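NAD-dependent epimerase/dehydratase (Veillonella parvula, PDB 4HNG) probably binds NAD(P) in a Rossmann-type domain, as expected of a member of the NAD-dependent epimerase/dehydratase group. Local coordinates at residues A18-A23 with S181-V186; K66-V71 with S96-R101. All blocks are in the same frame, centred on the assembly; numbering follows the deposited sequence.

Both interactions join helices that flank the mostly parallel sheet of one Rossmann-type domain, but on opposite faces of it. In interaction 1, helix 16-28 packs over Ile10 of strand 7-11 and meets helix 182-193; in interaction 2, helix 64-71 covers Thr9 and Leu11 of the same strand and meets the end of helix 85-97. Their centres are 24 Å apart and their nearest atoms about 13 Å, so they do not touch. Along the chain, interaction 2 is nested inside the loop that interaction 1 closes. A glycerol, probably from the crystallisation liquor, lies about 6 Å from the side chain of Val186 in interaction 1.

Interaction 1: A18-A23 with S181-V186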
# COMPACT_ATOMS: atom_id res chain seq x y z
N ALA A 18 6.95 -1.64 0.51
CA ALA A 18 6.84 -2.13 1.87
C ALA A 18 8.21 -2.12 2.57
O ALA A 18 8.30 -1.76 3.75
CB ALA A 18 6.24 -3.54 1.89
N GLN A 19 9.27 -2.48 1.86
CA GLN A 19 10.60 -2.49 2.47
C GLN A 19 11.08 -1.06 2.74
O GLN A 19 11.66 -0.78 3.79
CB GLN A 19 11.62 -3.23 1.60
CG GLN A 19 11.32 -4.71 1.40
CD GLN A 19 12.54 -5.51 1.01
OE1 GLN A 19 13.64 -5.27 1.53
NE2 GLN A 19 12.36 -6.46 0.11
N LYS A 20 10.85 -0.16 1.80
CA LYS A 20 11.23 1.24 1.99
C LYS A 20 10.44 1.87 3.15
O LYS A 20 10.97 2.64 3.94
CB LYS A 20 11.05 2.04 0.70
CG LYS A 20 12.08 1.68 -0.38
CD LYS A 20 11.83 2.49 -1.65
CE LYS A 20 12.80 2.10 -2.77
NZ LYS A 20 14.21 2.45 -2.44
N LEU A 21 9.17 1.52 3.25
CA LEU A 21 8.36 2.01 4.35
C LEU A 21 8.92 1.50 5.67
O LEU A 21 9.04 2.26 6.64
CB LEU A 21 6.92 1.54 4.18
CG LEU A 21 5.99 1.88 5.35
CD1 LEU A 21 5.87 3.40 5.57
CD2 LEU A 21 4.61 1.25 5.15
N THR A 22 9.27 0.22 5.71
CA THR A 22 9.83 -0.39 6.92
C THR A 22 11.08 0.35 7.38
O THR A 22 11.23 0.66 8.56
CB THR A 22 10.13 -1.88 6.72
OG1 THR A 22 8.91 -2.56 6.39
CG2 THR A 22 10.69 -2.49 8.01
N ALA A 23 11.99 0.64 6.45
CA ALA A 23 13.22 1.35 6.81
C ALA A 23 12.91 2.73 7.36
O ALA A 23 13.49 3.15 8.35
CB ALA A 23 14.15 1.46 5.61
N SER A 181 7.71 8.43 -7.58
CA SER A 181 8.80 7.61 -7.06
C SER A 181 8.31 6.81 -5.86
O SER A 181 7.39 7.22 -5.15
CB SER A 181 10.01 8.45 -6.68
OG SER A 181 9.76 9.18 -5.49
N ARG A 182 8.93 5.66 -5.64
CA ARG A 182 8.56 4.87 -4.47
C ARG A 182 8.90 5.63 -3.19
O ARG A 182 8.18 5.53 -2.20
CB ARG A 182 9.24 3.50 -4.50
CG ARG A 182 8.74 2.59 -5.61
CD ARG A 182 9.24 1.16 -5.45
NE ARG A 182 8.70 0.30 -6.49
CZ ARG A 182 9.15 0.28 -7.74
NH1 ARG A 182 10.17 1.06 -8.10
NH2 ARG A 182 8.59 -0.53 -8.64
N GLU A 183 9.98 6.40 -3.21
CA GLU A 183 10.35 7.22 -2.07
C GLU A 183 9.26 8.26 -1.74
O GLU A 183 8.96 8.52 -0.57
CB GLU A 183 11.70 7.91 -2.30
CG GLU A 183 12.91 6.95 -2.35
CD GLU A 183 13.16 6.31 -3.72
OE1 GLU A 183 12.36 6.49 -4.65
OE2 GLU A 183 14.19 5.62 -3.85
N ALA A 184 8.66 8.85 -2.76
CA ALA A 184 7.59 9.81 -2.56
C ALA A 184 6.35 9.14 -1.99
O ALA A 184 5.68 9.69 -1.11
CB ALA A 184 7.25 10.53 -3.87
N VAL A 185 6.03 7.95 -2.50
CA VAL A 185 4.88 7.21 -1.97
C VAL A 185 5.10 6.89 -0.49
O VAL A 185 4.18 7.01 0.32
CB VAL A 185 4.61 5.92 -2.76
CG1 VAL A 185 3.48 5.12 -2.13
CG2 VAL A 185 4.25 6.25 -4.21
N VAL A 186 6.32 6.48 -0.15
CA VAL A 186 6.64 6.18 1.25
C VAL A 186 6.46 7.42 2.12
O VAL A 186 5.93 7.35 3.22
CB VAL A 186 8.05 5.56 1.40
CG1 VAL A 186 8.51 5.59 2.86
CG2 VAL A 186 8.04 4.13 0.86
O HOH W 1 15.57 5.00 -1.69
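Val186 carries the apolar part by leaning on helix 16-28 at Lys20 and Leu21. With CG1 anti to the backbone N (chi1 165°) and CG2 beside it, both methyls face that helix: Val186 CG2 meets Lys20 CB at 3.7 Å, and Val186 CG1 comes 3.9 Å from Leu21 CA. A compact valine suits a place where the CA atoms of Leu21 and Val186 are 5.5 Å apart. Beside it Lys20 passes across Arg182 at about a right angle, Lys20 CD to Arg182 CB 4.0 Å, while the Arg182 guanidinium leads away to Asn159.

The polar part is made by the ends of Lys20 and Glu183. Lys20 runs extended as far as CE and then bends (chi4 -66°), which puts NZ 3.5 Å from Glu183 OE2, a salt bridge that is weak as a hydrogen bond. A water reinforces it, accepting from Lys20 NZ and donating to Glu183 OE2 at 2.6 Å; Glu183 OE1 accepts from Asp160 N.

Ser181 N-caps helix 182-193, its OG accepting from Ala184 N. The axes of 18-23 and 182-186 cross at -53° on one face of the sheet, helix 16-28 following the glycine-rich turn after strand 7-11, as in NAD(P)-binding Rossmann folds.

Interaction 2: K66-V71 with S96-R101; sequences KLEQAV and SRKNIR
Glu68 reaches out from helix 64-71 between two basic side chains, Arg97 and Lys98, and meets each in a different way. Its extended chain (chi2 174°) carries OE2 to Arg97, where the oxygen lies 3.1 Å from CD and 3.7 Å from NE. Although the carboxylate and guanidinium planes are only 22° apart, OE2 sits well out of the guanidinium plane and no N-H points at it, so this long salt bridge rests on charge alone. Lys98 instead crosses Glu68 at about a right angle. A bend at chi2 (-56°) brings Lys98 CE to within 3.8 Å of Glu68 CB, while Lys98 NZ stays 4.3 Å from Glu68 OE1. A long lysine suits this position, since its methylenes pack while the ammonium stays near the carboxylate without pairing with it.

Just after Arg97, helix 85-97 ends in a Schellman motif: Asn99, with positive phi, is the C-prime residue, Ile100 N bonds to Leu95 O, and Asn99 N to Ser96 O. Helices 64-71 and 85-97 lie side by side on the same face of the Rossmann sheet. With an alanine at Glu68 the carboxylate is gone, and Arg97 would probably lose its salt-bridge mate and Lys98 the opposite charge near its ammonium.

Closer to the sheet the contact is largely apolar, and branched aliphatic residues fill this buried place without polar groups to satisfy. Val71 CG2 lies 4.1 Å from Lys98 CG and 4.4 Å from Ile100 CG1. Ile100 CD1 rests against the carbonyl Val71 O at 3.3 Å, and both residues touch Leu95.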
# COMPACT_ATOMS: atom_id res chain seq x y z
N LYS A 66 -1.62 -18.01 10.76
CA LYS A 66 -0.48 -17.11 10.80
C LYS A 66 -0.87 -15.67 10.50
O LYS A 66 -0.35 -14.74 11.13
CB LYS A 66 0.63 -17.60 9.86
CG LYS A 66 1.25 -18.92 10.30
CD LYS A 66 2.49 -19.26 9.50
CE LYS A 66 3.21 -20.48 10.06
NZ LYS A 66 2.48 -21.75 9.81
N LEU A 67 -1.80 -15.48 9.57
CA LEU A 67 -2.26 -14.14 9.22
C LEU A 67 -2.90 -13.45 10.42
O LEU A 67 -2.63 -12.29 10.71
CB LEU A 67 -3.22 -14.19 8.03
CG LEU A 67 -3.80 -12.88 7.49
CD1 LEU A 67 -2.69 -11.91 7.08
CD2 LEU A 67 -4.70 -13.19 6.32
N GLU A 68 -3.75 -14.18 11.14
CA GLU A 68 -4.39 -13.63 12.33
C GLU A 68 -3.35 -13.32 13.41
O GLU A 68 -3.45 -12.30 14.10
CB GLU A 68 -5.45 -14.58 12.89
CG GLU A 68 -6.74 -14.62 12.07
CD GLU A 68 -7.71 -15.68 12.55
OE1 GLU A 68 -7.60 -16.10 13.73
OE2 GLU A 68 -8.58 -16.09 11.76
N GLN A 69 -2.37 -14.20 13.58
CA GLN A 69 -1.26 -13.94 14.50
C GLN A 69 -0.59 -12.61 14.17
O GLN A 69 -0.35 -11.79 15.06
CB GLN A 69 -0.23 -15.07 14.45
CG GLN A 69 0.94 -14.87 15.40
CD GLN A 69 1.99 -15.97 15.29
OE1 GLN A 69 1.72 -17.07 14.81
NE2 GLN A 69 3.21 -15.67 15.73
N ALA A 70 -0.30 -12.40 12.89
CA ALA A 70 0.42 -11.21 12.45
C ALA A 70 -0.33 -9.91 12.72
O ALA A 70 0.29 -8.89 13.01
CB ALA A 70 0.77 -11.32 10.97
N VAL A 71 -1.65 -9.94 12.64
CA VAL A 71 -2.42 -8.71 12.84
C VAL A 71 -2.98 -8.54 14.26
O VAL A 71 -3.56 -7.50 14.58
CB VAL A 71 -3.56 -8.57 11.79
CG1 VAL A 71 -2.99 -8.63 10.39
CG2 VAL A 71 -4.65 -9.63 12.01
N SER A 96 -11.19 -8.70 10.72
CA SER A 96 -12.49 -8.80 11.38
C SER A 96 -12.42 -9.62 12.68
O SER A 96 -12.91 -9.20 13.72
CB SER A 96 -13.54 -9.40 10.44
OG SER A 96 -14.78 -9.51 11.10
N ARG A 97 -11.77 -10.78 12.60
CA ARG A 97 -11.68 -11.67 13.74
C ARG A 97 -10.82 -11.10 14.86
O ARG A 97 -11.03 -11.43 16.03
CB ARG A 97 -11.13 -13.02 13.27
CG ARG A 97 -12.08 -13.76 12.34
CD ARG A 97 -11.45 -15.04 11.83
NE ARG A 97 -11.96 -15.41 10.51
CZ ARG A 97 -12.61 -16.54 10.24
NH1 ARG A 97 -12.84 -17.43 11.20
NH2 ARG A 97 -13.03 -16.78 9.00
N LYS A 98 -9.87 -10.23 14.51
CA LYS A 98 -8.99 -9.64 15.51
C LYS A 98 -9.37 -8.21 15.89
O LYS A 98 -8.63 -7.51 16.59
CB LYS A 98 -7.52 -9.71 15.06
CG LYS A 98 -7.01 -11.15 14.97
CD LYS A 98 -7.19 -11.87 16.31
CE LYS A 98 -6.92 -13.35 16.18
NZ LYS A 98 -7.09 -14.03 17.50
N ASN A 99 -10.54 -7.78 15.42
CA ASN A 99 -11.08 -6.46 15.76
C ASN A 99 -10.17 -5.30 15.35
O ASN A 99 -10.10 -4.28 16.04
CB ASN A 99 -11.39 -6.38 17.25
CG ASN A 99 -12.44 -7.40 17.67
OD1 ASN A 99 -13.51 -7.48 17.08
ND2 ASN A 99 -12.11 -8.20 18.68
N ILE A 100 -9.50 -5.46 14.21
CA ILE A 100 -8.62 -4.43 13.68
C ILE A 100 -9.39 -3.55 12.69
O ILE A 100 -10.06 -4.07 11.80
CB ILE A 100 -7.43 -5.08 12.95
CG1 ILE A 100 -6.78 -6.18 13.82
CG2 ILE A 100 -6.42 -4.03 12.49
CD1 ILE A 100 -6.23 -5.69 15.14
N ARG A 101 -9.28 -2.24 12.83
CA ARG A 101 -10.12 -1.30 12.08
C ARG A 101 -9.39 -0.53 10.98
O ARG A 101 -9.94 -0.29 9.91
CB ARG A 101 -10.78 -0.28 13.01
CG ARG A 101 -11.32 -0.83 14.32
CD ARG A 101 -12.54 -1.72 14.14
NE ARG A 101 -13.09 -2.11 15.44
CZ ARG A 101 -13.93 -3.12 15.62
NH1 ARG A 101 -14.32 -3.86 14.59
NH2 ARG A 101 -14.37 -3.40 16.84